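Succinate-semialdehyde dehydrogenase (Synechococcus sp., PDB 4ITA) probably oxidises succinic semialdehyde to succinate with NADP+ as the hydride acceptor, and is here bound to NADPH. Local coordinates at residues M71-K77 with W132-F136; R256-Q262 with L362-A367; I303-E309 with Y341-P345. All coordinates share one frame; numbering follows the deposited sequence.

Contact 1. Residues M71-K77 with W132-F136; sequences MTTEMGK and WNFPF. With NDP (NADPH dihydro-nicotinamide-adenine-dinucleotide phosphate), chain C.
Trp132 meets segment 71-77 through Met75, whose CE lies at the edge of the indole, 4.2 Å from CE3 of Trp132. Met75 is folded back on itself (chi1 51°, with bends at chi2 and chi3), and this curl sets the methyl also against the backbone, with CE 3.5 Å from Asn133 O. On the pyrrole side, NE1 of Trp132 comes within 3.0 Å of O2N of the NADPH, obliquely to the ring. The Asn133 side chain turns from the helix toward the nicotinamide ring; its ND2 is hydrogen-bonded to Gln262 O. At Phe134 the ammonium of Lys77 arrives obliquely, NZ 3.5 Å from CD2 of Phe134, but its polar partners are Glu85 and Asn259. Pro135 presents CG to both methionines, 3.8 Å from Met71 CG and slightly farther from Met75 CG. Phe136 closes the row: Met71 CE sits over one ring face, 3.8 Å from the centroid of the Phe136 ring and 23° off the normal, while SD completes an oblique Met-aromatic contact. The helix side is covered mainly by the apolar methionines, with Lys77 at Phe134, consistent with NE1 of Trp132 and the amide of Asn133 being available to the pocket.

Contact 2. Residues R256-Q262 with L362-A367; sequences RTMNNGQ and LFAPVA. With NDP (NADPH dihydro-nicotinamide-adenine-dinucleotide phosphate), chain C; EDO (1,2-ethanediol), chain I.
Arg256 reaches across to segment 362-367 and grips Leu362 O end-on, NH1 at 2.9 Å and NH2 at 3.0 Å from that oxygen, which lies near the guanidinium plane. NH2 also donates to Val366 O at 2.8 Å, standing above that carbonyl's plane, and NH1 adds a weak bond to Gly261 O. Bends at chi2 and chi3 fold the arginine over the two inverse gamma turns centred on Phe363 and Pro365. Ala364 O, 2.9 Å from Arg256 CZ, lies over one guanidinium face and takes its hydrogen bond instead from Val366 N in the Pro365 turn. With the guanidinium gone, as in an alanine here, Leu362 O and Val366 O lose these donors, and the two turns are likely to be less firmly held.

Gly261 packs so closely that a CB would collide with Ala364 C. Within segment 256-262, after the helix, Gln262 NE2 donates to Asn259 O and Asn259 ND2 to Gln262 O, while Gln262 OE1 accepts from Ala307 N. Phe363 N bonds at 2.8 Å to O2 of an ethanediol, probably from the crystallisation liquor, whereas Phe363 O is buried without a partner. The Phe363 ring has Gln262 on one face, with CB 4.0 Å from its centroid, and the cofactor ribose on the other. One buried cation thus gathers several backbone carbonyls, consistent with holding in place the segment that sets Phe363 against NADPH.

Contact 3. Residues I303-E309 with Y341-P345; sequences IGPLATE and YFYPP
The Tyr341 ring lies against the start of helix 309-325: over one face come Glu309 N, 3.5 Å above the ring plane and central, and Thr308 C nearer the rim. Glu309 CB makes a CH-pi contact with the ring, and the carbonyls of Leu306 and Ala307 approach its edge. The Phe342 ring is covered by Pro305, whose CB stands 3.9 Å from the ring centroid and only 7° off the normal, while Ile303 O is at the edge; the two side chains lie alongside each other, pointing the same way. Arg338, outside both segments, adds a cation-pi interaction with Phe342. CG of Tyr341 is anti to the carbonyl carbon (chi1 -47°), which lays the ring across the Thr308-Glu309 peptide.

Between the two rings the backbones join directly. Leu306 N donates to Tyr341 O at 2.9 Å, approaching from above the carbonyl plane, and Leu306 CD1 packs 3.8 Å from Tyr343 CB. Farther along, one water accepts from Tyr343 N and donates to Gly304 O, 2.8 Å away, and Ile303 CG1 slides past Pro345 CG at 4.0 Å. A second water takes the Glu309 N-H and has a weak bond with Tyr341 OH. Thr308 is the N-cap of the helix, its OG1 holding Ile311 N. Aromatic faces thus cover backbone and proline carbons, while one direct backbone bond and two waters link polar groups across the contact, the one at Tyr341 OH weakly, joining the loop before helix 309-325 to that before strand 346-349.

All three contacts are largely buried, but contact 3 lies farthest from the chain centre and reaches the surface at Glu309, and two waters take part in its bonding. Contacts 1 and 2 both touch NADPH, and Asn133 and Lys77 of the first bond to residues of 256-262 in the second. Contact 3 is nested within the chain loop closed by contact 2 and joined to it by Asn260 and Gln262; both rest on helix 309-325. Ala307 also packs on Trp132, so segment 303-309 backs the first contact too. Chemistry shifts with place: methionine and ring packing in contact 1, arginine-to-carbonyl bonds in contact 2, aromatic-proline packing in contact 3.

Contact 1. Residues M71-K77 with W132-F136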
loop_
_atom_site.group_PDB
_atom_site.type_symbol
_atom_site.label_atom_id
_atom_site.label_comp_id
_atom_site.label_asym_id
_atom_site.label_seq_id
_atom_site.Cartn_x
_atom_site.Cartn_y
_atom_site.Cartn_z
ATOM N N MET A 71 -15.122 24.613 13.875
ATOM C CA MET A 71 -15.697 23.492 13.121
ATOM C C MET A 71 -17.173 23.730 12.823
ATOM O O MET A 71 -17.620 23.609 11.680
ATOM C CB MET A 71 -15.536 22.164 13.877
ATOM C CG MET A 71 -14.087 21.719 14.139
ATOM S SD MET A 71 -13.945 20.068 14.901
ATOM C CE MET A 71 -12.964 20.449 16.367
ATOM N N THR A 72 -17.938 24.056 13.857
ATOM C CA THR A 72 -19.370 24.297 13.706
ATOM C C THR A 72 -19.662 25.446 12.748
ATOM O O THR A 72 -20.540 25.340 11.893
ATOM C CB THR A 72 -20.009 24.564 15.076
ATOM O OG1 THR A 72 -19.845 23.400 15.893
ATOM C CG2 THR A 72 -21.493 24.889 14.940
ATOM N N THR A 73 -18.916 26.538 12.875
ATOM C CA THR A 73 -19.115 27.686 12.007
ATOM C C THR A 73 -18.879 27.333 10.542
ATOM O O THR A 73 -19.643 27.739 9.666
ATOM C CB THR A 73 -18.176 28.834 12.400
ATOM O OG1 THR A 73 -18.491 29.256 13.732
ATOM C CG2 THR A 73 -18.310 30.013 11.443
ATOM N N GLU A 74 -17.818 26.580 10.269
ATOM C CA GLU A 74 -17.464 26.288 8.883
ATOM C C GLU A 74 -18.278 25.173 8.240
ATOM O O GLU A 74 -18.601 25.256 7.059
ATOM C CB GLU A 74 -15.971 25.973 8.743
ATOM C CG GLU A 74 -15.061 27.150 9.059
ATOM C CD GLU A 74 -13.673 26.986 8.476
ATOM O OE1 GLU A 74 -12.992 25.992 8.823
ATOM O OE2 GLU A 74 -13.271 27.857 7.672
ATOM N N MET A 75 -18.597 24.122 8.995
ATOM C CA MET A 75 -19.198 22.950 8.365
ATOM C C MET A 75 -20.447 22.385 9.044
ATOM O O MET A 75 -20.981 21.371 8.603
ATOM C CB MET A 75 -18.144 21.877 8.069
ATOM C CG MET A 75 -17.246 21.494 9.246
ATOM S SD MET A 75 -18.070 20.565 10.588
ATOM C CE MET A 75 -18.633 19.102 9.682
ATOM N N GLY A 76 -20.909 23.041 10.106
ATOM C CA GLY A 76 -22.262 22.824 10.606
ATOM C C GLY A 76 -22.531 21.677 11.566
ATOM O O GLY A 76 -23.676 21.483 11.978
ATOM N N LYS A 77 -21.513 20.905 11.935
ATOM C CA LYS A 77 -21.739 19.861 12.937
ATOM C C LYS A 77 -22.041 20.508 14.292
ATOM O O LYS A 77 -21.640 21.649 14.536
ATOM C CB LYS A 77 -20.546 18.900 13.036
ATOM C CG LYS A 77 -19.364 19.425 13.834
ATOM C CD LYS A 77 -18.175 18.471 13.746
ATOM C CE LYS A 77 -18.397 17.252 14.603
ATOM N NZ LYS A 77 -17.630 16.069 14.101
ATOM N N TRP A 132 -14.119 17.710 4.722
ATOM C CA TRP A 132 -14.674 18.631 5.699
ATOM C C TRP A 132 -15.442 17.955 6.836
ATOM O O TRP A 132 -15.770 18.618 7.807
ATOM C CB TRP A 132 -15.558 19.697 5.025
ATOM C CG TRP A 132 -16.580 19.128 4.078
ATOM C CD1 TRP A 132 -16.529 19.160 2.714
ATOM C CD2 TRP A 132 -17.797 18.436 4.416
ATOM N NE1 TRP A 132 -17.629 18.541 2.183
ATOM C CE2 TRP A 132 -18.418 18.083 3.202
ATOM C CE3 TRP A 132 -18.421 18.096 5.618
ATOM C CZ2 TRP A 132 -19.634 17.391 3.159
ATOM C CZ3 TRP A 132 -19.626 17.393 5.572
ATOM C CH2 TRP A 132 -20.216 17.053 4.351
ATOM N N ASN A 133 -15.749 16.661 6.737
ATOM C CA ASN A 133 -16.712 16.099 7.695
ATOM C C ASN A 133 -16.202 15.922 9.122
ATOM O O ASN A 133 -16.966 16.072 10.074
ATOM C CB ASN A 133 -17.423 14.847 7.159
ATOM C CG ASN A 133 -16.528 13.640 7.076
ATOM O OD1 ASN A 133 -15.316 13.745 6.869
ATOM N ND2 ASN A 133 -17.126 12.464 7.235
ATOM N N PHE A 134 -14.915 15.623 9.270
ATOM C CA PHE A 134 -14.280 15.602 10.587
ATOM C C PHE A 134 -12.997 16.390 10.422
ATOM O O PHE A 134 -11.912 15.818 10.302
ATOM C CB PHE A 134 -14.002 14.172 11.065
ATOM C CG PHE A 134 -15.249 13.379 11.356
ATOM C CD1 PHE A 134 -15.787 12.529 10.401
ATOM C CD2 PHE A 134 -15.882 13.487 12.582
ATOM C CE1 PHE A 134 -16.942 11.795 10.669
ATOM C CE2 PHE A 134 -17.039 12.755 12.859
ATOM C CZ PHE A 134 -17.566 11.912 11.897
ATOM N N PRO A 135 -13.124 17.721 10.386
ATOM C CA PRO A 135 -12.032 18.570 9.900
ATOM C C PRO A 135 -10.822 18.640 10.827
ATOM O O PRO A 135 -9.754 19.049 10.370
ATOM C CB PRO A 135 -12.699 19.941 9.743
ATOM C CG PRO A 135 -13.806 19.930 10.761
ATOM C CD PRO A 135 -14.303 18.506 10.802
ATOM N N PHE A 136 -10.978 18.262 12.098
ATOM C CA PHE A 136 -9.837 18.135 13.009
ATOM C C PHE A 136 -9.397 16.680 13.135
ATOM O O PHE A 136 -8.225 16.358 12.926
ATOM C CB PHE A 136 -10.180 18.685 14.403
ATOM C CG PHE A 136 -9.900 20.158 14.575
ATOM C CD1 PHE A 136 -10.503 21.097 13.748
ATOM C CD2 PHE A 136 -9.060 20.605 15.587
ATOM C CE1 PHE A 136 -10.259 22.455 13.917
ATOM C CE2 PHE A 136 -8.812 21.959 15.763
ATOM C CZ PHE A 136 -9.408 22.883 14.924
HETATM P PA NDP C . -14.543 14.992 -1.729
HETATM O O1A NDP C . -13.857 13.761 -2.249
HETATM O O2A NDP C . -15.345 15.853 -2.664
HETATM O O5B NDP C . -13.441 15.933 -1.050
HETATM C C5B NDP C . -12.477 15.428 -0.118
HETATM C C4B NDP C . -11.126 16.112 -0.313
HETATM O O4B NDP C . -10.613 15.760 -1.601
HETATM C C3B NDP C . -11.208 17.634 -0.316
HETATM O O3B NDP C . -9.978 18.161 0.199
HETATM C C2B NDP C . -11.316 17.961 -1.793
HETATM O O2B NDP C . -10.866 19.269 -2.121
HETATM C C1B NDP C . -10.349 16.951 -2.346
HETATM N N9A NDP C . -10.552 16.597 -3.759
HETATM C C8A NDP C . -11.712 16.446 -4.429
HETATM N N7A NDP C . -11.466 16.076 -5.708
HETATM C C5A NDP C . -10.136 15.968 -5.849
HETATM C C6A NDP C . -9.194 15.620 -6.925
HETATM N N6A NDP C . -9.658 15.293 -8.147
HETATM N N1A NDP C . -7.879 15.642 -6.633
HETATM C C2A NDP C . -7.409 15.960 -5.419
HETATM N N3A NDP C . -8.204 16.293 -4.392
HETATM C C4A NDP C . -9.542 16.309 -4.559
HETATM O O3 NDP C . -15.419 14.436 -0.477
HETATM P PN NDP C . -16.850 14.863 0.163
HETATM O O1N NDP C . -17.868 15.185 -0.907
HETATM O O2N NDP C . -16.566 15.841 1.270
HETATM O O5D NDP C . -17.296 13.470 0.837
HETATM C C5D NDP C . -16.560 12.926 1.924
HETATM C C4D NDP C . -16.258 11.463 1.654
HETATM O O4D NDP C . -15.199 11.019 2.516
HETATM C C3D NDP C . -17.435 10.551 1.937
HETATM O O3D NDP C . -17.550 9.560 0.909
HETATM C C2D NDP C . -17.048 9.963 3.280
HETATM O O2D NDP C . -17.732 8.731 3.505
HETATM C C1D NDP C . -15.554 9.770 3.112
HETATM N N1N NDP C . -14.919 9.594 4.425
HETATM C C2N NDP C . -14.034 8.602 4.623
HETATM C C3N NDP C . -13.790 8.134 5.913
HETATM C C7N NDP C . -12.786 7.051 6.177
HETATM O O7N NDP C . -11.995 7.204 7.105
HETATM N N7N NDP C . -12.776 5.959 5.418
HETATM C C4N NDP C . -14.540 8.696 7.097
HETATM C C5N NDP C . -15.042 10.026 6.775
HETATM C C6N NDP C . -15.212 10.421 5.451
HETATM P P2B NDP C . -11.896 20.472 -2.392
HETATM O O1X NDP C . -10.970 21.609 -2.712
HETATM O O2X NDP C . -12.750 20.058 -3.567
HETATM O O3X NDP C . -12.686 20.705 -1.140
#

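Contact 2. Residues R256-Q262 with L362-A367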
loop_
_atom_site.group_PDB
_atom_site.type_symbol
_atom_site.label_atom_id
_atom_site.label_comp_id
_atom_site.label_asym_id
_atom_site.label_seq_id
_atom_site.Cartn_x
_atom_site.Cartn_y
_atom_site.Cartn_z
ATOM N N ARG A 256 -26.779 6.565 12.468
ATOM C CA ARG A 256 -27.200 7.189 11.216
ATOM C C ARG A 256 -27.136 8.713 11.264
ATOM O O ARG A 256 -26.796 9.351 10.267
ATOM C CB ARG A 256 -28.609 6.728 10.806
ATOM C CG ARG A 256 -29.253 7.536 9.658
ATOM C CD ARG A 256 -28.679 7.230 8.260
ATOM N NE ARG A 256 -27.412 7.922 7.993
ATOM C CZ ARG A 256 -26.853 8.039 6.788
ATOM N NH1 ARG A 256 -25.699 8.680 6.656
ATOM N NH2 ARG A 256 -27.433 7.526 5.715
ATOM N N THR A 257 -27.465 9.307 12.408
ATOM C CA THR A 257 -27.712 10.748 12.442
ATOM C C THR A 257 -26.589 11.609 13.018
ATOM O O THR A 257 -26.630 12.826 12.876
ATOM C CB THR A 257 -29.065 11.097 13.128
ATOM O OG1 THR A 257 -29.005 10.786 14.525
ATOM C CG2 THR A 257 -30.214 10.330 12.467
ATOM N N MET A 258 -25.597 10.997 13.659
ATOM C CA MET A 258 -24.447 11.749 14.176
ATOM C C MET A 258 -23.751 12.488 13.039
ATOM O O MET A 258 -23.759 12.032 11.904
ATOM C CB MET A 258 -23.448 10.806 14.861
ATOM C CG MET A 258 -22.853 9.758 13.918
ATOM S SD MET A 258 -21.779 8.510 14.676
ATOM C CE MET A 258 -21.436 7.469 13.250
ATOM N N ASN A 259 -23.156 13.633 13.354
ATOM C CA ASN A 259 -22.469 14.454 12.357
ATOM C C ASN A 259 -23.404 14.850 11.219
ATOM O O ASN A 259 -22.988 14.971 10.057
ATOM C CB ASN A 259 -21.229 13.752 11.793
ATOM C CG ASN A 259 -20.104 14.720 11.502
ATOM O OD1 ASN A 259 -19.751 15.529 12.358
ATOM N ND2 ASN A 259 -19.545 14.658 10.296
ATOM N N ASN A 260 -24.679 15.039 11.566
ATOM C CA ASN A 260 -25.739 15.346 10.599
ATOM C C ASN A 260 -25.809 14.319 9.467
ATOM O O ASN A 260 -26.157 14.639 8.329
ATOM C CB ASN A 260 -25.589 16.780 10.067
ATOM C CG ASN A 260 -25.458 17.797 11.188
ATOM O OD1 ASN A 260 -26.035 17.620 12.260
ATOM N ND2 ASN A 260 -24.683 18.852 10.957
ATOM N N GLY A 261 -25.464 13.083 9.811
ATOM C CA GLY A 261 -25.468 11.979 8.873
ATOM C C GLY A 261 -24.207 11.845 8.045
ATOM O O GLY A 261 -24.039 10.856 7.336
ATOM N N GLN A 262 -23.322 12.836 8.127
ATOM C CA GLN A 262 -22.171 12.913 7.227
ATOM C C GLN A 262 -20.958 12.176 7.774
ATOM O O GLN A 262 -19.927 12.770 8.108
ATOM C CB GLN A 262 -21.847 14.377 6.928
ATOM C CG GLN A 262 -23.034 15.112 6.304
ATOM C CD GLN A 262 -22.980 16.612 6.490
ATOM O OE1 GLN A 262 -23.196 17.372 5.543
ATOM N NE2 GLN A 262 -22.700 17.051 7.717
ATOM N N LEU A 362 -25.431 7.606 1.059
ATOM C CA LEU A 362 -26.323 8.675 1.488
ATOM C C LEU A 362 -25.654 9.453 2.615
ATOM O O LEU A 362 -25.634 9.019 3.767
ATOM C CB LEU A 362 -27.679 8.109 1.919
ATOM C CG LEU A 362 -28.467 7.337 0.857
ATOM C CD1 LEU A 362 -29.860 7.012 1.375
ATOM C CD2 LEU A 362 -28.532 8.102 -0.464
ATOM N N PHE A 363 -25.093 10.602 2.256
ATOM C CA PHE A 363 -24.232 11.369 3.150
ATOM C C PHE A 363 -25.065 12.471 3.792
ATOM O O PHE A 363 -24.853 13.655 3.553
ATOM C CB PHE A 363 -23.060 11.947 2.349
ATOM C CG PHE A 363 -21.784 12.077 3.135
ATOM C CD1 PHE A 363 -21.209 10.972 3.742
ATOM C CD2 PHE A 363 -21.145 13.301 3.240
ATOM C CE1 PHE A 363 -20.028 11.094 4.455
ATOM C CE2 PHE A 363 -19.960 13.430 3.946
ATOM C CZ PHE A 363 -19.404 12.326 4.550
ATOM N N ALA A 364 -26.021 12.049 4.613
ATOM C CA ALA A 364 -27.080 12.884 5.154
ATOM C C ALA A 364 -27.880 11.951 6.062
ATOM O O ALA A 364 -27.706 10.737 5.987
ATOM C CB ALA A 364 -27.951 13.410 4.013
ATOM N N PRO A 365 -28.771 12.493 6.914
ATOM C CA PRO A 365 -29.419 11.602 7.888
ATOM C C PRO A 365 -30.614 10.850 7.306
ATOM O O PRO A 365 -31.750 11.025 7.763
ATOM C CB PRO A 365 -29.869 12.565 8.987
ATOM C CG PRO A 365 -30.148 13.847 8.252
ATOM C CD PRO A 365 -29.108 13.912 7.153
ATOM N N VAL A 366 -30.342 10.013 6.310
ATOM C CA VAL A 366 -31.375 9.329 5.544
ATOM C C VAL A 366 -31.127 7.831 5.618
ATOM O O VAL A 366 -30.135 7.330 5.077
ATOM C CB VAL A 366 -31.373 9.791 4.064
ATOM C CG1 VAL A 366 -32.456 9.065 3.253
ATOM C CG2 VAL A 366 -31.549 11.299 3.977
ATOM N N ALA A 367 -32.016 7.112 6.296
ATOM C CA ALA A 367 -31.865 5.670 6.471
ATOM C C ALA A 367 -32.635 4.912 5.409
ATOM O O ALA A 367 -33.801 5.214 5.171
ATOM C CB ALA A 367 -32.360 5.264 7.837
HETATM P PA NDP C . -14.543 14.992 -1.729
HETATM O O1A NDP C . -13.857 13.761 -2.249
HETATM O O2A NDP C . -15.345 15.853 -2.664
HETATM O O5B NDP C . -13.441 15.933 -1.050
HETATM C C5B NDP C . -12.477 15.428 -0.118
HETATM C C4B NDP C . -11.126 16.112 -0.313
HETATM O O4B NDP C . -10.613 15.760 -1.601
HETATM C C3B NDP C . -11.208 17.634 -0.316
HETATM O O3B NDP C . -9.978 18.161 0.199
HETATM C C2B NDP C . -11.316 17.961 -1.793
HETATM O O2B NDP C . -10.866 19.269 -2.121
HETATM C C1B NDP C . -10.349 16.951 -2.346
HETATM N N9A NDP C . -10.552 16.597 -3.759
HETATM C C8A NDP C . -11.712 16.446 -4.429
HETATM N N7A NDP C . -11.466 16.076 -5.708
HETATM C C5A NDP C . -10.136 15.968 -5.849
HETATM C C6A NDP C . -9.194 15.620 -6.925
HETATM N N6A NDP C . -9.658 15.293 -8.147
HETATM N N1A NDP C . -7.879 15.642 -6.633
HETATM C C2A NDP C . -7.409 15.960 -5.419
HETATM N N3A NDP C . -8.204 16.293 -4.392
HETATM C C4A NDP C . -9.542 16.309 -4.559
HETATM O O3 NDP C . -15.419 14.436 -0.477
HETATM P PN NDP C . -16.850 14.863 0.163
HETATM O O1N NDP C . -17.868 15.185 -0.907
HETATM O O2N NDP C . -16.566 15.841 1.270
HETATM O O5D NDP C . -17.296 13.470 0.837
HETATM C C5D NDP C . -16.560 12.926 1.924
HETATM C C4D NDP C . -16.258 11.463 1.654
HETATM O O4D NDP C . -15.199 11.019 2.516
HETATM C C3D NDP C . -17.435 10.551 1.937
HETATM O O3D NDP C . -17.550 9.560 0.909
HETATM C C2D NDP C . -17.048 9.963 3.280
HETATM O O2D NDP C . -17.732 8.731 3.505
HETATM C C1D NDP C . -15.554 9.770 3.112
HETATM N N1N NDP C . -14.919 9.594 4.425
HETATM C C2N NDP C . -14.034 8.602 4.623
HETATM C C3N NDP C . -13.790 8.134 5.913
HETATM C C7N NDP C . -12.786 7.051 6.177
HETATM O O7N NDP C . -11.995 7.204 7.105
HETATM N N7N NDP C . -12.776 5.959 5.418
HETATM C C4N NDP C . -14.540 8.696 7.097
HETATM C C5N NDP C . -15.042 10.026 6.775
HETATM C C6N NDP C . -15.212 10.421 5.451
HETATM P P2B NDP C . -11.896 20.472 -2.392
HETATM O O1X NDP C . -10.970 21.609 -2.712
HETATM O O2X NDP C . -12.750 20.058 -3.567
HETATM O O3X NDP C . -12.686 20.705 -1.140
HETATM C C1 EDO I . -24.135 12.702 -1.776
HETATM O O1 EDO I . -23.493 11.455 -1.449
HETATM C C2 EDO I . -25.141 13.064 -0.685
HETATM O O2 EDO I . -25.749 11.861 -0.212
#

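Contact 3. Residues I303-E309 with Y341-P345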
loop_
_atom_site.group_PDB
_atom_site.type_symbol
_atom_site.label_atom_id
_atom_site.label_comp_id
_atom_site.label_asym_id
_atom_site.label_seq_id
_atom_site.Cartn_x
_atom_site.Cartn_y
_atom_site.Cartn_z
ATOM N N ILE A 303 -29.487 17.814 15.182
ATOM C CA ILE A 303 -29.237 17.882 13.752
ATOM C C ILE A 303 -29.039 19.335 13.315
ATOM O O ILE A 303 -29.975 20.133 13.373
ATOM C CB ILE A 303 -30.438 17.315 12.943
ATOM C CG1 ILE A 303 -30.834 15.915 13.430
ATOM C CG2 ILE A 303 -30.140 17.324 11.448
ATOM C CD1 ILE A 303 -29.778 14.855 13.205
ATOM N N GLY A 304 -27.820 19.679 12.908
ATOM C CA GLY A 304 -27.562 20.954 12.256
ATOM C C GLY A 304 -27.766 20.837 10.754
ATOM O O GLY A 304 -28.258 19.822 10.264
ATOM N N PRO A 305 -27.374 21.872 10.005
ATOM C CA PRO A 305 -27.497 21.833 8.548
ATOM C C PRO A 305 -26.453 20.893 7.950
ATOM O O PRO A 305 -25.429 20.638 8.587
ATOM C CB PRO A 305 -27.165 23.274 8.140
ATOM C CG PRO A 305 -26.171 23.713 9.190
ATOM C CD PRO A 305 -26.650 23.071 10.472
ATOM N N LEU A 306 -26.706 20.393 6.748
ATOM C CA LEU A 306 -25.659 19.733 5.980
ATOM C C LEU A 306 -24.576 20.757 5.650
ATOM O O LEU A 306 -24.821 21.964 5.681
ATOM C CB LEU A 306 -26.239 19.124 4.706
ATOM C CG LEU A 306 -27.338 18.090 4.953
ATOM C CD1 LEU A 306 -27.879 17.590 3.629
ATOM C CD2 LEU A 306 -26.817 16.929 5.801
ATOM N N ALA A 307 -23.382 20.291 5.317
ATOM C CA ALA A 307 -22.242 21.205 5.267
ATOM C C ALA A 307 -22.254 22.164 4.088
ATOM O O ALA A 307 -21.707 23.261 4.184
ATOM C CB ALA A 307 -20.948 20.444 5.290
ATOM N N THR A 308 -22.825 21.744 2.962
ATOM C CA THR A 308 -22.766 22.553 1.744
ATOM C C THR A 308 -24.069 22.487 0.966
ATOM O O THR A 308 -24.859 21.557 1.130
ATOM C CB THR A 308 -21.635 22.099 0.781
ATOM O OG1 THR A 308 -22.020 20.887 0.124
ATOM C CG2 THR A 308 -20.300 21.896 1.507
ATOM N N GLU A 309 -24.292 23.470 0.100
ATOM C CA GLU A 309 -25.476 23.440 -0.757
ATOM C C GLU A 309 -25.436 22.248 -1.712
ATOM O O GLU A 309 -26.476 21.670 -2.038
ATOM C CB GLU A 309 -25.633 24.753 -1.527
ATOM C CG GLU A 309 -26.938 24.843 -2.330
ATOM C CD GLU A 309 -27.387 26.274 -2.587
ATOM O OE1 GLU A 309 -26.685 27.211 -2.155
ATOM O OE2 GLU A 309 -28.453 26.458 -3.210
ATOM N N TYR A 341 -28.562 24.976 5.080
ATOM C CA TYR A 341 -28.690 23.783 4.246
ATOM C C TYR A 341 -29.328 22.604 4.988
ATOM O O TYR A 341 -28.743 21.522 5.063
ATOM C CB TYR A 341 -27.320 23.378 3.689
ATOM C CG TYR A 341 -26.521 24.521 3.105
ATOM C CD1 TYR A 341 -27.108 25.444 2.246
ATOM C CD2 TYR A 341 -25.179 24.685 3.427
ATOM C CE1 TYR A 341 -26.374 26.493 1.717
ATOM C CE2 TYR A 341 -24.440 25.728 2.905
ATOM C CZ TYR A 341 -25.041 26.625 2.051
ATOM O OH TYR A 341 -24.301 27.663 1.533
ATOM N N PHE A 342 -30.529 22.817 5.522
ATOM C CA PHE A 342 -31.170 21.843 6.396
ATOM C C PHE A 342 -31.931 20.765 5.637
ATOM O O PHE A 342 -32.739 21.058 4.751
ATOM C CB PHE A 342 -32.102 22.544 7.391
ATOM C CG PHE A 342 -31.380 23.243 8.511
ATOM C CD1 PHE A 342 -31.035 24.585 8.410
ATOM C CD2 PHE A 342 -31.055 22.559 9.670
ATOM C CE1 PHE A 342 -30.371 25.226 9.444
ATOM C CE2 PHE A 342 -30.389 23.188 10.705
ATOM C CZ PHE A 342 -30.048 24.527 10.592
ATOM N N TYR A 343 -31.648 19.516 5.996
ATOM C CA TYR A 343 -32.384 18.351 5.511
ATOM C C TYR A 343 -32.751 17.496 6.726
ATOM O O TYR A 343 -31.903 17.234 7.576
ATOM C CB TYR A 343 -31.534 17.547 4.523
ATOM C CG TYR A 343 -32.356 16.633 3.650
ATOM C CD1 TYR A 343 -32.852 17.074 2.431
ATOM C CD2 TYR A 343 -32.658 15.340 4.048
ATOM C CE1 TYR A 343 -33.620 16.257 1.631
ATOM C CE2 TYR A 343 -33.433 14.512 3.252
ATOM C CZ TYR A 343 -33.907 14.975 2.046
ATOM O OH TYR A 343 -34.669 14.145 1.258
ATOM N N PRO A 344 -34.022 17.080 6.833
ATOM C CA PRO A 344 -34.487 16.407 8.051
ATOM C C PRO A 344 -34.133 14.924 8.088
ATOM O O PRO A 344 -33.933 14.313 7.034
ATOM C CB PRO A 344 -36.007 16.555 7.948
ATOM C CG PRO A 344 -36.259 16.486 6.487
ATOM C CD PRO A 344 -35.105 17.234 5.853
ATOM N N PRO A 345 -34.046 14.348 9.294
ATOM C CA PRO A 345 -33.968 12.889 9.420
ATOM C C PRO A 345 -35.048 12.231 8.570
ATOM O O PRO A 345 -36.211 12.637 8.616
ATOM C CB PRO A 345 -34.235 12.665 10.908
ATOM C CG PRO A 345 -33.673 13.902 11.557
ATOM C CD PRO A 345 -34.017 15.021 10.607
HETATM O O HOH W 1 -29.734 18.964 8.054
HETATM O O HOH W 2 -22.480 25.763 -0.007
#